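TRNA (guanine(26)-N(2))-dimethyltransferase (Pyrococcus horikoshii, PDB 2DUL) probably dimethylates the N2 amino group of guanine 26 in a number of tRNAs, with S-adenosyl-L-methionine as methyl donor. Local coordinates at residues G9-L14 with F65-P70; L34-V39 with G59-R64. All coordinates share one frame; numbering follows the deposited sequence.

Overall arrangement
Both contacts use helix 60-68, the helix that follows strand 50-53 of the central mixed sheet in this class I-like methyltransferase. Interaction 2, between helix 33-46 and the N-terminal half of helix 60-68, is nested along the chain inside the loop closed by interaction 1, where the small N-terminal hairpin (strands 4-8 and 11-15) meets the C-terminal end of the same helix. Their centres lie about 8 Å apart. They touch through Ala11, which packs on Ile60, Ile63 and Arg64, and through Phe65 against Val39. The hairpin thus covers a helix whose other contact carries Arg36 and Arg61, both predicted to bind S-adenosyl-L-methionine.

Interaction 1 of 2, residues G9-L14 with F65-P70; sequences GKAKIL and FALETP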
loop_
_atom_site.group_PDB
_atom_site.type_symbol
_atom_site.label_atom_id
_atom_site.label_comp_id
_atom_site.label_asym_id
_atom_site.label_seq_id
_atom_site.Cartn_x
_atom_site.Cartn_y
_atom_site.Cartn_z
ATOM N N GLY A 9 -9.242 -15.679 9.139
ATOM C CA GLY A 9 -8.064 -16.476 8.851
ATOM C C GLY A 9 -7.951 -17.522 9.945
ATOM O O GLY A 9 -8.962 -18.075 10.381
ATOM N N LYS A 10 -6.734 -17.788 10.406
ATOM C CA LYS A 10 -6.527 -18.769 11.465
ATOM C C LYS A 10 -6.730 -18.172 12.859
ATOM O O LYS A 10 -6.592 -18.866 13.864
ATOM C CB LYS A 10 -5.117 -19.361 11.365
ATOM C CG LYS A 10 -4.891 -20.203 10.119
ATOM C CD LYS A 10 -3.491 -20.796 10.095
ATOM C CE LYS A 10 -3.276 -21.651 8.852
ATOM N NZ LYS A 10 -1.861 -22.108 8.741
ATOM N N ALA A 11 -7.073 -16.890 12.916
ATOM C CA ALA A 11 -7.263 -16.220 14.197
ATOM C C ALA A 11 -8.706 -16.125 14.678
ATOM O O ALA A 11 -9.629 -15.924 13.892
ATOM C CB ALA A 11 -6.657 -14.819 14.139
ATOM N N LYS A 12 -8.881 -16.273 15.988
ATOM C CA LYS A 12 -10.187 -16.170 16.629
ATOM C C LYS A 12 -10.048 -15.014 17.609
ATOM O O LYS A 12 -9.175 -15.033 18.479
ATOM C CB LYS A 12 -10.526 -17.459 17.382
ATOM C CG LYS A 12 -10.601 -18.686 16.493
ATOM C CD LYS A 12 -11.044 -19.917 17.272
ATOM C CE LYS A 12 -10.980 -21.162 16.404
ATOM N NZ LYS A 12 -9.587 -21.413 15.928
ATOM N N ILE A 13 -10.889 -13.998 17.461
ATOM C CA ILE A 13 -10.807 -12.837 18.338
ATOM C C ILE A 13 -12.153 -12.354 18.850
ATOM O O ILE A 13 -13.206 -12.706 18.321
ATOM C CB ILE A 13 -10.138 -11.644 17.625
ATOM C CG1 ILE A 13 -10.967 -11.255 16.397
ATOM C CG2 ILE A 13 -8.706 -11.998 17.235
ATOM C CD1 ILE A 13 -10.571 -9.933 15.776
ATOM N N LEU A 14 -12.098 -11.528 19.887
ATOM C CA LEU A 14 -13.290 -10.958 20.480
ATOM C C LEU A 14 -13.338 -9.490 20.094
ATOM O O LEU A 14 -12.320 -8.795 20.139
ATOM C CB LEU A 14 -13.240 -11.094 22.003
ATOM C CG LEU A 14 -13.188 -12.527 22.538
ATOM C CD1 LEU A 14 -13.044 -12.502 24.051
ATOM C CD2 LEU A 14 -14.449 -13.274 22.125
ATOM N N PHE A 65 -0.251 -12.295 11.865
ATOM C CA PHE A 65 1.165 -12.347 11.488
ATOM C C PHE A 65 1.805 -13.522 12.230
ATOM O O PHE A 65 2.526 -14.330 11.645
ATOM C CB PHE A 65 1.889 -11.063 11.904
ATOM C CG PHE A 65 1.592 -9.871 11.033
ATOM C CD1 PHE A 65 2.044 -8.605 11.405
ATOM C CD2 PHE A 65 0.877 -10.005 9.845
ATOM C CE1 PHE A 65 1.788 -7.490 10.608
ATOM C CE2 PHE A 65 0.617 -8.896 9.042
ATOM C CZ PHE A 65 1.074 -7.637 9.425
ATOM N N ALA A 66 1.530 -13.601 13.528
ATOM C CA ALA A 66 2.079 -14.656 14.372
ATOM C C ALA A 66 1.572 -16.050 13.994
ATOM O O ALA A 66 2.347 -17.010 13.954
ATOM C CB ALA A 66 1.762 -14.363 15.841
ATOM N N LEU A 67 0.279 -16.159 13.702
ATOM C CA LEU A 67 -0.306 -17.454 13.351
ATOM C C LEU A 67 -0.115 -17.913 11.909
ATOM O O LEU A 67 -0.115 -19.117 11.641
ATOM C CB LEU A 67 -1.815 -17.456 13.635
ATOM C CG LEU A 67 -2.324 -17.343 15.070
ATOM C CD1 LEU A 67 -3.833 -17.084 15.054
ATOM C CD2 LEU A 67 -1.998 -18.616 15.842
ATOM N N GLU A 68 0.060 -16.972 10.985
ATOM C CA GLU A 68 0.149 -17.329 9.574
ATOM C C GLU A 68 1.406 -16.986 8.782
ATOM O O GLU A 68 1.437 -17.194 7.572
ATOM C CB GLU A 68 -1.067 -16.738 8.854
ATOM C CG GLU A 68 -2.393 -17.139 9.490
ATOM C CD GLU A 68 -3.584 -16.403 8.902
ATOM O OE1 GLU A 68 -3.657 -16.286 7.659
ATOM O OE2 GLU A 68 -4.452 -15.949 9.683
ATOM N N THR A 69 2.438 -16.473 9.438
ATOM C CA THR A 69 3.657 -16.122 8.721
ATOM C C THR A 69 4.884 -16.580 9.496
ATOM O O THR A 69 4.785 -16.954 10.662
ATOM C CB THR A 69 3.763 -14.599 8.497
ATOM O OG1 THR A 69 4.178 -13.964 9.714
ATOM C CG2 THR A 69 2.415 -14.027 8.070
ATOM N N PRO A 70 6.061 -16.558 8.852
ATOM C CA PRO A 70 7.318 -16.972 9.484
ATOM C C PRO A 70 7.850 -15.976 10.521
ATOM O O PRO A 70 8.948 -16.158 11.052
ATOM C CB PRO A 70 8.273 -17.114 8.293
ATOM C CG PRO A 70 7.354 -17.412 7.143
ATOM C CD PRO A 70 6.233 -16.438 7.395
HETATM O O HOH W 1 -0.367 -19.747 7.148
#
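Leu67 pushes one methyl, CD1, against the backbone where the loop at Lys10 enters strand 11-15. Leu67 CD1 lies 3.5 Å from Lys10 O and 3.7 Å from Ala11 CB, and this is the tightly packed part of the contact. Ala11 itself is buried, its methyl also packed on earlier turns of helix 60-68. Beside this apolar patch, Glu68 reaches back with its chain extended beyond CG (chi2 172°) and accepts the backbone N-H of Lys10 at OE2, 3.0 Å from Lys10 N. The bond is nearly straight at hydrogen (163°), but the N-H meets the oxygen from above the carboxylate plane, 63° out of it. The same OE2 forms a salt bridge with Arg64 NE, its stronger partner. On the solvent side the exposed Lys10 chain runs fully extended across Glu68, with Lys10 CD 3.9 Å from Glu68 CG. Its ammonium bypasses the carboxylate: Lys10 NZ stands 6.2 Å from Glu68 OE1 and reaches Glu68 O through a water. One carboxylate oxygen of the buried Glu68 therefore serves both a backbone amide and an arginine, tying the hairpin to the end of helix 60-68, while the lysine ammonium is linked to this helix end through a water.

Interaction 2 of 2, residues L34-V39 with G59-R64; sequences LNRDIV and GIRGIR
Arg36 lies across Ile60 at about a right angle, and Ile60 CG2 sits over one face of its guanidinium, 3.7 Å from Arg36 CZ. The polar atoms of that group are served elsewhere: NE by a salt bridge to Glu8, NH2 by the carbonyl of Asn29, and NH1 by a weak bond to a water that also binds Arg61 NH1 weakly. Arg61 turns its guanidinium plane 76° from that of Arg36 and takes Arg36 CG over one face. Along its edge, Arg61 NH2 donates to Asn35 OD1 at 3.1 Å, with the oxygen almost in the guanidinium plane. Asn35 presents that oxygen with CG anti to the backbone N (chi1 178°). The principal partner of Arg61 is Asp136, which pairs with NH2, while Asp138 takes NH1; the two carboxylates probably offset the closeness of Arg36 NH1 and Arg61 NH1, 4.2 Å apart. Asp37 OD1 lies at the edge of the Arg64 guanidinium, in its plane: Arg64 NH2 to Asp37 OD1 is a salt bridge of 2.7 Å, and NH1 adds a weak bond to the same oxygen. Glu8 OE1, which takes Arg36 NE, also pairs with Arg64 NH1, while Ala300 N and Arg301 N donate to Asp37 OD1 and OD2, respectively. All the touching residues are buried, and each arginine has at least one acidic partner, which probably balances its charge. Arg36 and Arg61 are predicted to bind S-adenosyl-L-methionine, so these bonds probably help to fix part of the cofactor site. The helix segments run roughly parallel (33°), their axes 10.5 Å apart, with helix 81-94 against Ile63 and strand 226-235 against Asn35 and Val39.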
loop_
_atom_site.group_PDB
_atom_site.type_symbol
_atom_site.label_atom_id
_atom_site.label_comp_id
_atom_site.label_asym_id
_atom_site.label_seq_id
_atom_site.Cartn_x
_atom_site.Cartn_y
_atom_site.Cartn_z
ATOM N N LEU A 34 -9.286 -8.562 3.760
ATOM C CA LEU A 34 -8.615 -8.727 2.471
ATOM C C LEU A 34 -7.230 -8.086 2.546
ATOM O O LEU A 34 -6.236 -8.672 2.121
ATOM C CB LEU A 34 -9.424 -8.053 1.353
ATOM C CG LEU A 34 -8.737 -7.929 -0.012
ATOM C CD1 LEU A 34 -8.453 -9.312 -0.568
ATOM C CD2 LEU A 34 -9.617 -7.140 -0.971
ATOM N N ASN A 35 -7.185 -6.870 3.082
ATOM C CA ASN A 35 -5.939 -6.128 3.242
ATOM C C ASN A 35 -4.952 -6.973 4.045
ATOM O O ASN A 35 -3.787 -7.111 3.670
ATOM C CB ASN A 35 -6.220 -4.801 3.963
ATOM C CG ASN A 35 -4.961 -3.980 4.217
ATOM O OD1 ASN A 35 -4.074 -4.390 4.971
ATOM N ND2 ASN A 35 -4.883 -2.807 3.592
ATOM N N ARG A 36 -5.423 -7.551 5.147
ATOM C CA ARG A 36 -4.561 -8.377 5.982
ATOM C C ARG A 36 -4.138 -9.667 5.267
ATOM O O ARG A 36 -3.019 -10.153 5.462
ATOM C CB ARG A 36 -5.249 -8.673 7.320
ATOM C CG ARG A 36 -5.350 -7.438 8.225
ATOM C CD ARG A 36 -5.981 -7.763 9.570
ATOM N NE ARG A 36 -7.442 -7.841 9.516
ATOM C CZ ARG A 36 -8.261 -6.798 9.633
ATOM N NH1 ARG A 36 -7.775 -5.575 9.810
ATOM N NH2 ARG A 36 -9.575 -6.981 9.590
ATOM N N ASP A 37 -5.016 -10.218 4.428
ATOM C CA ASP A 37 -4.661 -11.420 3.676
ATOM C C ASP A 37 -3.441 -11.104 2.808
ATOM O O ASP A 37 -2.483 -11.878 2.756
ATOM C CB ASP A 37 -5.790 -11.861 2.735
ATOM C CG ASP A 37 -6.859 -12.697 3.423
ATOM O OD1 ASP A 37 -6.571 -13.338 4.458
ATOM O OD2 ASP A 37 -7.993 -12.728 2.900
ATOM N N ILE A 38 -3.501 -9.967 2.117
ATOM C CA ILE A 38 -2.425 -9.546 1.222
ATOM C C ILE A 38 -1.088 -9.473 1.944
ATOM O O ILE A 38 -0.087 -10.016 1.467
ATOM C CB ILE A 38 -2.734 -8.161 0.574
ATOM C CG1 ILE A 38 -4.073 -8.215 -0.163
ATOM C CG2 ILE A 38 -1.625 -7.767 -0.398
ATOM C CD1 ILE A 38 -4.141 -9.271 -1.244
ATOM N N VAL A 39 -1.061 -8.810 3.095
ATOM C CA VAL A 39 0.187 -8.697 3.836
ATOM C C VAL A 39 0.653 -10.075 4.322
ATOM O O VAL A 39 1.852 -10.373 4.306
ATOM C CB VAL A 39 0.064 -7.681 5.022
ATOM C CG1 VAL A 39 -1.042 -8.087 5.972
ATOM C CG2 VAL A 39 1.395 -7.574 5.749
ATOM N N GLY A 59 -5.948 -6.164 17.665
ATOM C CA GLY A 59 -4.753 -6.991 17.602
ATOM C C GLY A 59 -4.798 -8.017 16.480
ATOM O O GLY A 59 -3.865 -8.802 16.306
ATOM N N ILE A 60 -5.874 -8.000 15.700
ATOM C CA ILE A 60 -6.044 -8.958 14.610
ATOM C C ILE A 60 -4.871 -9.067 13.637
ATOM O O ILE A 60 -4.486 -10.173 13.256
ATOM C CB ILE A 60 -7.339 -8.665 13.797
ATOM C CG1 ILE A 60 -7.500 -9.698 12.677
ATOM C CG2 ILE A 60 -7.292 -7.263 13.207
ATOM C CD1 ILE A 60 -7.652 -11.128 13.171
ATOM N N ARG A 61 -4.298 -7.936 13.238
ATOM C CA ARG A 61 -3.189 -7.969 12.285
ATOM C C ARG A 61 -1.983 -8.716 12.846
ATOM O O ARG A 61 -1.494 -9.657 12.224
ATOM C CB ARG A 61 -2.786 -6.546 11.879
ATOM C CG ARG A 61 -1.833 -6.472 10.694
ATOM C CD ARG A 61 -1.547 -5.023 10.308
ATOM N NE ARG A 61 -2.760 -4.311 9.911
ATOM C CZ ARG A 61 -3.215 -4.227 8.664
ATOM N NH1 ARG A 61 -4.333 -3.560 8.421
ATOM N NH2 ARG A 61 -2.549 -4.784 7.657
ATOM N N GLY A 62 -1.512 -8.297 14.018
ATOM C CA GLY A 62 -0.370 -8.946 14.638
ATOM C C GLY A 62 -0.624 -10.412 14.961
ATOM O O GLY A 62 0.266 -11.252 14.817
ATOM N N ILE A 63 -1.834 -10.729 15.406
ATOM C CA ILE A 63 -2.167 -12.113 15.726
ATOM C C ILE A 63 -2.078 -12.971 14.465
ATOM O O ILE A 63 -1.549 -14.084 14.501
ATOM C CB ILE A 63 -3.579 -12.216 16.348
ATOM C CG1 ILE A 63 -3.551 -11.635 17.765
ATOM C CG2 ILE A 63 -4.039 -13.674 16.384
ATOM C CD1 ILE A 63 -4.920 -11.364 18.353
ATOM N N ARG A 64 -2.575 -12.458 13.343
ATOM C CA ARG A 64 -2.498 -13.225 12.102
ATOM C C ARG A 64 -1.046 -13.336 11.636
ATOM O O ARG A 64 -0.645 -14.356 11.078
ATOM C CB ARG A 64 -3.377 -12.596 11.020
ATOM C CG ARG A 64 -4.865 -12.712 11.330
ATOM C CD ARG A 64 -5.702 -12.423 10.102
ATOM N NE ARG A 64 -5.407 -13.356 9.018
ATOM C CZ ARG A 64 -5.787 -13.177 7.757
ATOM N NH1 ARG A 64 -6.484 -12.098 7.418
ATOM N NH2 ARG A 64 -5.458 -14.068 6.830
HETATM O O HOH W 2 -5.834 -4.017 11.494
#